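Local coordinates for protein TetR family transcriptional regulator (Clostridium perfringens, PDB 6AZH) that probably binds DNA through an N-terminal helix-turn-helix domain and regulates transcription, perhaps of fatty acid metabolism genes, as a TetR family dimer, at residues Asp77-Lys82 / Lys139-Glu144; Met89-Leu94 / Phe155-Ser160; Gly128-Leu133 / Leu149-Leu154. All coordinates share one frame; numbering follows the deposited sequence.

Interaction 1: Asp77-Lys82 / Lys139-Glu144; sequences DEPIEK and KKQIRE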
loop_
_atom_site.group_PDB
_atom_site.type_symbol
_atom_site.label_atom_id
_atom_site.label_comp_id
_atom_site.label_asym_id
_atom_site.label_seq_id
_atom_site.Cartn_x
_atom_site.Cartn_y
_atom_site.Cartn_z
ATOM N N ASP A 77 28.783 9.013 -2.352
ATOM C CA ASP A 77 28.256 9.445 -1.057
ATOM C C ASP A 77 28.256 8.311 -0.042
ATOM O O ASP A 77 28.155 7.133 -0.393
ATOM C CB ASP A 77 26.825 9.969 -1.214
ATOM C CG ASP A 77 26.735 11.157 -2.155
ATOM O OD1 ASP A 77 27.440 11.160 -3.191
ATOM O OD2 ASP A 77 25.958 12.084 -1.854
ATOM N N GLU A 78 28.390 8.682 1.235
ATOM C CA GLU A 78 28.186 7.723 2.303
ATOM C C GLU A 78 26.787 7.129 2.193
ATOM O O GLU A 78 25.852 7.810 1.765
ATOM C CB GLU A 78 28.342 8.379 3.667
ATOM C CG GLU A 78 29.736 8.869 3.909
ATOM C CD GLU A 78 30.746 7.751 3.907
ATOM O OE1 GLU A 78 30.527 6.753 4.619
ATOM O OE2 GLU A 78 31.771 7.875 3.194
ATOM N N PRO A 79 26.618 5.869 2.588
ATOM C CA PRO A 79 25.291 5.238 2.466
ATOM C C PRO A 79 24.185 6.004 3.169
ATOM O O PRO A 79 23.051 6.049 2.669
ATOM C CB PRO A 79 25.512 3.861 3.097
ATOM C CG PRO A 79 26.967 3.602 2.974
ATOM C CD PRO A 79 27.663 4.921 3.004
ATOM N N ILE A 80 24.464 6.591 4.341
ATOM C CA ILE A 80 23.425 7.336 5.045
ATOM C C ILE A 80 22.974 8.525 4.213
ATOM O O ILE A 80 21.799 8.917 4.251
ATOM C CB ILE A 80 23.925 7.769 6.451
ATOM C CG1 ILE A 80 22.810 8.480 7.217
ATOM C CG2 ILE A 80 25.133 8.686 6.339
ATOM C CD1 ILE A 80 21.562 7.636 7.422
ATOM N N GLU A 81 23.890 9.119 3.441
ATOM C CA GLU A 81 23.504 10.205 2.557
ATOM C C GLU A 81 22.761 9.673 1.332
ATOM O O GLU A 81 21.863 10.349 0.812
ATOM C CB GLU A 81 24.740 11.008 2.147
ATOM C CG GLU A 81 25.400 11.730 3.332
ATOM C CD GLU A 81 24.418 12.643 4.041
ATOM O OE1 GLU A 81 23.771 13.456 3.345
ATOM O OE2 GLU A 81 24.277 12.538 5.285
ATOM N N LYS A 82 23.103 8.465 0.882
ATOM C CA LYS A 82 22.335 7.842 -0.192
ATOM C C LYS A 82 20.898 7.587 0.240
ATOM O O LYS A 82 19.971 7.740 -0.567
ATOM C CB LYS A 82 22.985 6.534 -0.642
ATOM C CG LYS A 82 24.277 6.698 -1.458
ATOM C CD LYS A 82 25.000 5.366 -1.587
ATOM C CE LYS A 82 26.052 5.406 -2.690
ATOM N NZ LYS A 82 26.755 4.096 -2.805
ATOM N N LYS A 139 28.990 0.085 7.416
ATOM C CA LYS A 139 29.681 1.309 7.798
ATOM C C LYS A 139 29.183 1.876 9.120
ATOM O O LYS A 139 29.589 2.980 9.500
ATOM C CB LYS A 139 29.564 2.338 6.676
ATOM C CG LYS A 139 30.525 2.045 5.525
ATOM C CD LYS A 139 30.416 3.049 4.406
ATOM C CE LYS A 139 31.636 2.987 3.514
ATOM N NZ LYS A 139 31.284 2.762 2.082
ATOM N N LYS A 140 28.342 1.122 9.835
ATOM C CA LYS A 140 27.797 1.494 11.142
ATOM C C LYS A 140 27.070 2.835 11.100
ATOM O O LYS A 140 27.098 3.609 12.062
ATOM C CB LYS A 140 28.886 1.490 12.221
ATOM C CG LYS A 140 29.538 0.133 12.366
ATOM C CD LYS A 140 30.461 0.063 13.569
ATOM C CE LYS A 140 31.117 -1.303 13.643
ATOM N NZ LYS A 140 30.137 -2.371 13.269
ATOM N N GLN A 141 26.374 3.098 9.992
ATOM C CA GLN A 141 25.532 4.281 9.889
ATOM C C GLN A 141 24.065 3.959 10.084
ATOM O O GLN A 141 23.270 4.879 10.278
ATOM C CB GLN A 141 25.738 4.968 8.531
ATOM C CG GLN A 141 27.152 5.535 8.397
ATOM C CD GLN A 141 27.532 5.922 6.986
ATOM O OE1 GLN A 141 26.766 5.718 6.031
ATOM N NE2 GLN A 141 28.728 6.493 6.841
ATOM N N ILE A 142 23.704 2.679 10.027
ATOM C CA ILE A 142 22.350 2.195 10.267
ATOM C C ILE A 142 22.448 1.016 11.224
ATOM O O ILE A 142 23.401 0.234 11.154
ATOM C CB ILE A 142 21.679 1.783 8.935
ATOM C CG1 ILE A 142 21.465 3.013 8.045
ATOM C CG2 ILE A 142 20.389 0.954 9.147
ATOM C CD1 ILE A 142 20.349 3.908 8.457
ATOM N N ARG A 143 21.465 0.886 12.116
ATOM C CA ARG A 143 21.460 -0.203 13.087
ATOM C C ARG A 143 21.392 -1.560 12.391
ATOM O O ARG A 143 20.800 -1.712 11.315
ATOM C CB ARG A 143 20.275 -0.053 14.051
ATOM C CG ARG A 143 18.899 -0.114 13.361
ATOM C CD ARG A 143 17.707 -0.131 14.351
ATOM N NE ARG A 143 17.602 -1.409 15.046
ATOM C CZ ARG A 143 16.681 -2.341 14.807
ATOM N NH1 ARG A 143 15.742 -2.161 13.885
ATOM N NH2 ARG A 143 16.697 -3.470 15.506
ATOM N N GLU A 144 22.010 -2.558 13.012
ATOM C CA GLU A 144 21.854 -3.921 12.526
ATOM C C GLU A 144 20.404 -4.352 12.679
ATOM O O GLU A 144 19.802 -4.172 13.739
ATOM C CB GLU A 144 22.767 -4.870 13.297
ATOM C CG GLU A 144 22.997 -6.179 12.571
ATOM C CD GLU A 144 24.353 -6.222 11.898
ATOM O OE1 GLU A 144 24.453 -6.819 10.805
ATOM O OE2 GLU A 144 25.318 -5.656 12.465
#

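Interaction 2: Met89-Leu94 / Phe155-Ser160; sequences MQFELL and FGSLIS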
loop_
_atom_site.group_PDB
_atom_site.type_symbol
_atom_site.label_atom_id
_atom_site.label_comp_id
_atom_site.label_asym_id
_atom_site.label_seq_id
_atom_site.Cartn_x
_atom_site.Cartn_y
_atom_site.Cartn_z
HETATM N N MSE A 89 14.200 11.275 -3.844
HETATM C CA MSE A 89 13.960 10.778 -5.199
HETATM C C MSE A 89 12.606 10.046 -5.298
HETATM O O MSE A 89 11.843 10.285 -6.242
HETATM C CB MSE A 89 15.107 9.851 -5.632
HETATM C CG MSE A 89 14.976 9.228 -7.035
HETATM SE SE MSE A 89 13.812 7.625 -7.074
HETATM C CE MSE A 89 15.094 6.292 -6.435
ATOM N N GLN A 90 12.309 9.174 -4.326
ATOM C CA GLN A 90 11.112 8.329 -4.430
ATOM C C GLN A 90 9.840 9.148 -4.309
ATOM O O GLN A 90 8.873 8.917 -5.045
ATOM C CB GLN A 90 11.113 7.239 -3.353
ATOM C CG GLN A 90 12.122 6.144 -3.555
ATOM C CD GLN A 90 11.883 4.939 -2.650
ATOM O OE1 GLN A 90 12.188 3.812 -3.025
ATOM N NE2 GLN A 90 11.332 5.176 -1.463
ATOM N N PHE A 91 9.812 10.099 -3.372
ATOM C CA PHE A 91 8.606 10.891 -3.187
ATOM C C PHE A 91 8.401 11.859 -4.341
ATOM O O PHE A 91 7.259 12.084 -4.766
ATOM C CB PHE A 91 8.659 11.633 -1.856
ATOM C CG PHE A 91 8.397 10.750 -0.664
ATOM C CD1 PHE A 91 7.203 10.057 -0.555
ATOM C CD2 PHE A 91 9.342 10.620 0.345
ATOM C CE1 PHE A 91 6.949 9.244 0.530
ATOM C CE2 PHE A 91 9.102 9.813 1.441
ATOM C CZ PHE A 91 7.901 9.123 1.536
ATOM N N GLU A 92 9.495 12.408 -4.893
ATOM C CA GLU A 92 9.359 13.238 -6.085
ATOM C C GLU A 92 8.845 12.411 -7.256
ATOM O O GLU A 92 7.919 12.833 -7.963
ATOM C CB GLU A 92 10.693 13.923 -6.427
ATOM C CG GLU A 92 11.013 15.087 -5.496
ATOM C CD GLU A 92 12.384 15.691 -5.725
ATOM O OE1 GLU A 92 13.117 15.203 -6.607
ATOM O OE2 GLU A 92 12.734 16.653 -5.002
ATOM N N LEU A 93 9.392 11.204 -7.437
ATOM C CA LEU A 93 8.936 10.336 -8.524
ATOM C C LEU A 93 7.486 9.927 -8.323
ATOM O O LEU A 93 6.694 9.941 -9.273
ATOM C CB LEU A 93 9.823 9.095 -8.630
ATOM C CG LEU A 93 10.026 8.508 -10.024
ATOM C CD1 LEU A 93 10.327 9.618 -11.039
ATOM C CD2 LEU A 93 11.138 7.457 -10.019
ATOM N N LEU A 94 7.123 9.565 -7.088
ATOM C CA LEU A 94 5.732 9.250 -6.774
ATOM C C LEU A 94 4.813 10.416 -7.114
ATOM O O LEU A 94 3.771 10.235 -7.743
ATOM C CB LEU A 94 5.604 8.891 -5.295
ATOM C CG LEU A 94 4.189 8.753 -4.770
ATOM C CD1 LEU A 94 3.515 7.623 -5.504
ATOM C CD2 LEU A 94 4.235 8.478 -3.272
ATOM N N PHE A 155 10.177 1.079 1.033
ATOM C CA PHE A 155 9.300 1.141 -0.127
ATOM C C PHE A 155 7.859 1.411 0.299
ATOM O O PHE A 155 7.156 2.216 -0.326
ATOM C CB PHE A 155 9.376 -0.154 -0.933
ATOM C CG PHE A 155 8.507 -0.134 -2.155
ATOM C CD1 PHE A 155 8.922 0.535 -3.296
ATOM C CD2 PHE A 155 7.264 -0.748 -2.146
ATOM C CE1 PHE A 155 8.111 0.582 -4.421
ATOM C CE2 PHE A 155 6.450 -0.705 -3.259
ATOM C CZ PHE A 155 6.878 -0.047 -4.398
ATOM N N GLY A 156 7.412 0.762 1.378
ATOM C CA GLY A 156 6.055 0.912 1.867
ATOM C C GLY A 156 5.692 2.316 2.305
ATOM O O GLY A 156 4.505 2.657 2.305
ATOM N N SER A 157 6.679 3.147 2.657
ATOM C CA SER A 157 6.394 4.564 2.891
ATOM C C SER A 157 5.739 5.219 1.674
ATOM O O SER A 157 4.946 6.155 1.829
ATOM C CB SER A 157 7.663 5.323 3.285
ATOM O OG SER A 157 8.527 5.556 2.178
ATOM N N LEU A 158 6.047 4.743 0.463
ATOM C CA LEU A 158 5.369 5.265 -0.721
ATOM C C LEU A 158 3.894 4.919 -0.707
ATOM O O LEU A 158 3.058 5.702 -1.175
ATOM C CB LEU A 158 6.000 4.704 -1.985
ATOM C CG LEU A 158 7.452 5.119 -2.180
ATOM C CD1 LEU A 158 8.009 4.437 -3.408
ATOM C CD2 LEU A 158 7.535 6.640 -2.288
ATOM N N ILE A 159 3.565 3.723 -0.226
ATOM C CA ILE A 159 2.191 3.258 -0.294
ATOM C C ILE A 159 1.324 4.019 0.692
ATOM O O ILE A 159 0.258 4.532 0.336
ATOM C CB ILE A 159 2.118 1.740 -0.055
ATOM C CG1 ILE A 159 3.046 1.026 -1.044
ATOM C CG2 ILE A 159 0.671 1.278 -0.188
ATOM C CD1 ILE A 159 3.030 -0.490 -0.972
ATOM N N SER A 160 1.762 4.099 1.953
ATOM C CA SER A 160 0.965 4.808 2.944
ATOM C C SER A 160 0.904 6.300 2.635
ATOM O O SER A 160 -0.131 6.937 2.869
ATOM C CB SER A 160 1.521 4.554 4.353
ATOM O OG SER A 160 2.872 4.935 4.441
HETATM O O HOH W 1 10.631 7.280 0.143
#

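Interaction 3: Gly128-Leu133 / Leu149-Leu154; sequences GIERIL and LLAHSL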
loop_
_atom_site.group_PDB
_atom_site.type_symbol
_atom_site.label_atom_id
_atom_site.label_comp_id
_atom_site.label_asym_id
_atom_site.label_seq_id
_atom_site.Cartn_x
_atom_site.Cartn_y
_atom_site.Cartn_z
ATOM N N GLY A 128 17.569 -3.023 -4.691
ATOM C CA GLY A 128 18.491 -1.897 -4.687
ATOM C C GLY A 128 18.522 -1.186 -3.346
ATOM O O GLY A 128 19.591 -0.810 -2.858
ATOM N N ILE A 129 17.346 -0.997 -2.731
ATOM C CA ILE A 129 17.279 -0.434 -1.383
ATOM C C ILE A 129 18.029 -1.323 -0.400
ATOM O O ILE A 129 18.777 -0.834 0.456
ATOM C CB ILE A 129 15.811 -0.232 -0.944
ATOM C CG1 ILE A 129 15.085 0.766 -1.866
ATOM C CG2 ILE A 129 15.737 0.230 0.538
ATOM C CD1 ILE A 129 13.554 0.801 -1.662
ATOM N N GLU A 130 17.843 -2.642 -0.502
ATOM C CA GLU A 130 18.571 -3.554 0.379
ATOM C C GLU A 130 20.072 -3.376 0.233
ATOM O O GLU A 130 20.807 -3.409 1.229
ATOM C CB GLU A 130 18.188 -5.003 0.094
ATOM C CG GLU A 130 16.723 -5.271 0.373
ATOM C CD GLU A 130 16.283 -6.678 0.035
ATOM O OE1 GLU A 130 17.148 -7.523 -0.271
ATOM O OE2 GLU A 130 15.061 -6.929 0.077
ATOM N N ARG A 131 20.549 -3.169 -0.997
ATOM C CA ARG A 131 21.987 -3.009 -1.198
ATOM C C ARG A 131 22.519 -1.774 -0.476
ATOM O O ARG A 131 23.592 -1.827 0.129
ATOM C CB ARG A 131 22.310 -2.950 -2.689
ATOM C CG ARG A 131 22.072 -4.281 -3.410
ATOM C CD ARG A 131 22.685 -4.284 -4.787
ATOM N NE ARG A 131 21.945 -3.438 -5.715
ATOM C CZ ARG A 131 20.893 -3.849 -6.424
ATOM N NH1 ARG A 131 20.453 -5.095 -6.311
ATOM N NH2 ARG A 131 20.280 -3.013 -7.246
ATOM N N ILE A 132 21.795 -0.653 -0.533
ATOM C CA ILE A 132 22.245 0.541 0.182
ATOM C C ILE A 132 22.236 0.291 1.683
ATOM O O ILE A 132 23.175 0.680 2.398
ATOM C CB ILE A 132 21.390 1.765 -0.197
ATOM C CG1 ILE A 132 21.499 2.046 -1.701
ATOM C CG2 ILE A 132 21.803 3.013 0.621
ATOM C CD1 ILE A 132 20.471 3.036 -2.193
ATOM N N LEU A 133 21.189 -0.380 2.187
ATOM C CA LEU A 133 21.114 -0.653 3.621
ATOM C C LEU A 133 22.266 -1.538 4.070
ATOM O O LEU A 133 22.856 -1.306 5.132
ATOM C CB LEU A 133 19.775 -1.299 3.982
ATOM C CG LEU A 133 18.547 -0.395 3.799
ATOM C CD1 LEU A 133 17.245 -1.205 3.953
ATOM C CD2 LEU A 133 18.558 0.794 4.745
ATOM N N LEU A 149 13.176 -6.797 5.633
ATOM C CA LEU A 149 12.027 -6.197 6.300
ATOM C C LEU A 149 12.109 -4.678 6.245
ATOM O O LEU A 149 11.125 -4.009 5.914
ATOM C CB LEU A 149 11.948 -6.689 7.750
ATOM C CG LEU A 149 10.746 -6.229 8.568
ATOM C CD1 LEU A 149 9.463 -6.667 7.876
ATOM C CD2 LEU A 149 10.780 -6.783 9.990
ATOM N N LEU A 150 13.281 -4.116 6.563
ATOM C CA LEU A 150 13.437 -2.665 6.528
ATOM C C LEU A 150 13.248 -2.119 5.116
ATOM O O LEU A 150 12.521 -1.140 4.911
ATOM C CB LEU A 150 14.809 -2.267 7.076
ATOM C CG LEU A 150 15.086 -0.765 7.083
ATOM C CD1 LEU A 150 13.982 -0.009 7.828
ATOM C CD2 LEU A 150 16.445 -0.492 7.729
ATOM N N ALA A 151 13.889 -2.748 4.124
ATOM C CA ALA A 151 13.774 -2.248 2.756
ATOM C C ALA A 151 12.324 -2.231 2.296
ATOM O O ALA A 151 11.900 -1.306 1.595
ATOM C CB ALA A 151 14.615 -3.087 1.801
ATOM N N HIS A 152 11.540 -3.239 2.688
ATOM C CA HIS A 152 10.128 -3.210 2.310
ATOM C C HIS A 152 9.381 -2.103 3.037
ATOM O O HIS A 152 8.451 -1.520 2.477
ATOM C CB HIS A 152 9.470 -4.559 2.586
ATOM C CG HIS A 152 9.715 -5.562 1.507
ATOM N ND1 HIS A 152 10.927 -6.196 1.352
ATOM C CD2 HIS A 152 8.920 -6.014 0.509
ATOM C CE1 HIS A 152 10.861 -7.015 0.314
ATOM N NE2 HIS A 152 9.655 -6.925 -0.213
ATOM N N SER A 153 9.783 -1.791 4.273
ATOM C CA SER A 153 9.203 -0.665 4.990
ATOM C C SER A 153 9.534 0.651 4.307
ATOM O O SER A 153 8.707 1.570 4.293
ATOM C CB SER A 153 9.702 -0.640 6.444
ATOM O OG SER A 153 9.060 -1.656 7.189
ATOM N N LEU A 154 10.749 0.775 3.763
ATOM C CA LEU A 154 11.124 2.012 3.083
ATOM C C LEU A 154 10.357 2.173 1.783
ATOM O O LEU A 154 9.910 3.278 1.455
ATOM C CB LEU A 154 12.627 2.052 2.812
ATOM C CG LEU A 154 13.532 1.957 4.032
ATOM C CD1 LEU A 154 14.941 2.330 3.616
ATOM C CD2 LEU A 154 13.004 2.858 5.127
#

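Interaction 1: Asp77-Lys82 / Lys139-Glu144
Q141 belongs to the Schellman ending of helix 113-138, and its amide spans the start of helix 79-96, where E78 holds the N-cap position and P79 and I80 begin the first turn. K140, with positive phi, is the C-prime residue of that ending: the N of Q141 returns to the O of A136 and the N of K140 to the O of I137. Q141 carries the contact with both ends of its amide. Its OE1 accepts the backbone N of I80 at 3.0 Å, with the donor tilted 30° from the carbonyl plane, and so serves a first-turn N-H that has no helical carbonyl to meet. NE2 of Q141 gives a hydrogen to OE1 of E78 at 2.9 Å, on the anti lone pair of the carboxylate, whose plane is turned 73° from the amide. E78 gets there by a bend at chi2 (-62°). With one end accepting and the other donating, the amide is held against rotation. Apolar atoms fill in around it: CG2 of I80 lies 3.7 Å from CD of Q141, CD of P79 meets CD of K139 at 3.6 Å, crossing it at about a right angle, and CD1 of I80 approaches CD1 of I142 at 4.1 Å. The ammonium of K139 takes E135 as its salt-bridge partner. The contact therefore joins the beginning of helix 79-96 to the loop leading into helix 147-165, with P79 resting on E135 and A136 of helix 113-138, while I80 packs on V190 and I142 on I189 of the second subunit.

Interaction 2: Met89-Leu94 / Phe155-Ser160
Helix segments 89-94 and 155-160 run in roughly the same direction, 36° apart with axes 10.4 Å from each other, and come nearest at F91 and L158. L158 bridges the gap. Its CG stands anti to its own carbonyl carbon (chi1 -64°), and from there the two methyls divide the work. CD2 enters among three residues of the other helix: it lies 3.8 Å from CB of Q90, comes obliquely to the F91 ring at 3.8 Å from CD1, and meets CD2 of L94 at 3.9 Å as those two side chains slide past each other in opposite directions. CD1 of L158 instead runs against the Q90 amide, 3.9 Å from NE2. At its far end the F91 ring reaches S157, CZ to OG 3.7 Å. A water sits over one face of this ring, offset toward the rim; it accepts NE2 of Q90 at 2.7 Å and donates weakly to OG of S157, a hydroxyl whose stronger partner is the O of L154. F101 of helix 98-106 packs on both L94 and L158. The interface is thus mostly van der Waals contact of L158 with Q90, F91 and L94, with no direct hydrogen bond across it. The polar Q90 amide can be buried here because Y125 OH binds its OE1 and the water takes its NE2, partners consistent with the amide as modelled.

Interaction 3: Gly128-Leu133 / Leu149-Leu154
L133 lays CD1 over the backbone where L150 passes into A151, 3.7 Å from N of A151 and 3.8 Å from CG of L150. Its other methyl, CD2, reaches toward L154 tip to tip, 4.1 Å from CD1 of L154. One turn back, I129 has CG2 anti to its backbone N (chi1 -62°, measured to CG1), which points this methyl between CB of A151 at 3.7 Å and CD1 of L154 at 3.8 Å. A151 has just a methyl to offer, so the helices come close here: its CB meets CG of E130 at 3.4 Å, and the segment axes pass 8.9 Å apart, crossing at 121°. Beyond A151 the extended E130 chain brings its carboxylate near the H152 ring, but OE2 forms its salt bridge with R168 of the second subunit and a weak hydrogen bond to S148 OG. ND1 of H152 bonds to the O of S148, and its ring meets Y164 of the second subunit. One flank of helix 147-165 thus packs on its own domain while residues such as L149, H152 and S153 touch the partner chain, as expected of a dimerisation helix in the all-helical C-terminal domain of TetR regulators.

In the fold
All three interactions lie in the helical C-terminal domain, and each touches the second subunit. Interaction 3 is the middle term: its centre is 12 Å from that of interaction 1 and 13 Å from that of interaction 2, whereas those two stand 20 Å apart, sharing helix 79-96 without touching. I132, which takes no part in the contact with 149-154, packs its CG2 3.9 Å from O of P79, joining interactions 3 and 1. I129 places CD1 3.6 Å from OE1 of Q90, joining 3 to 2. Helices 79-96, 113-138 and 147-165 therefore pack pairwise, from the buried interaction 2 out to the partly buried interaction 1.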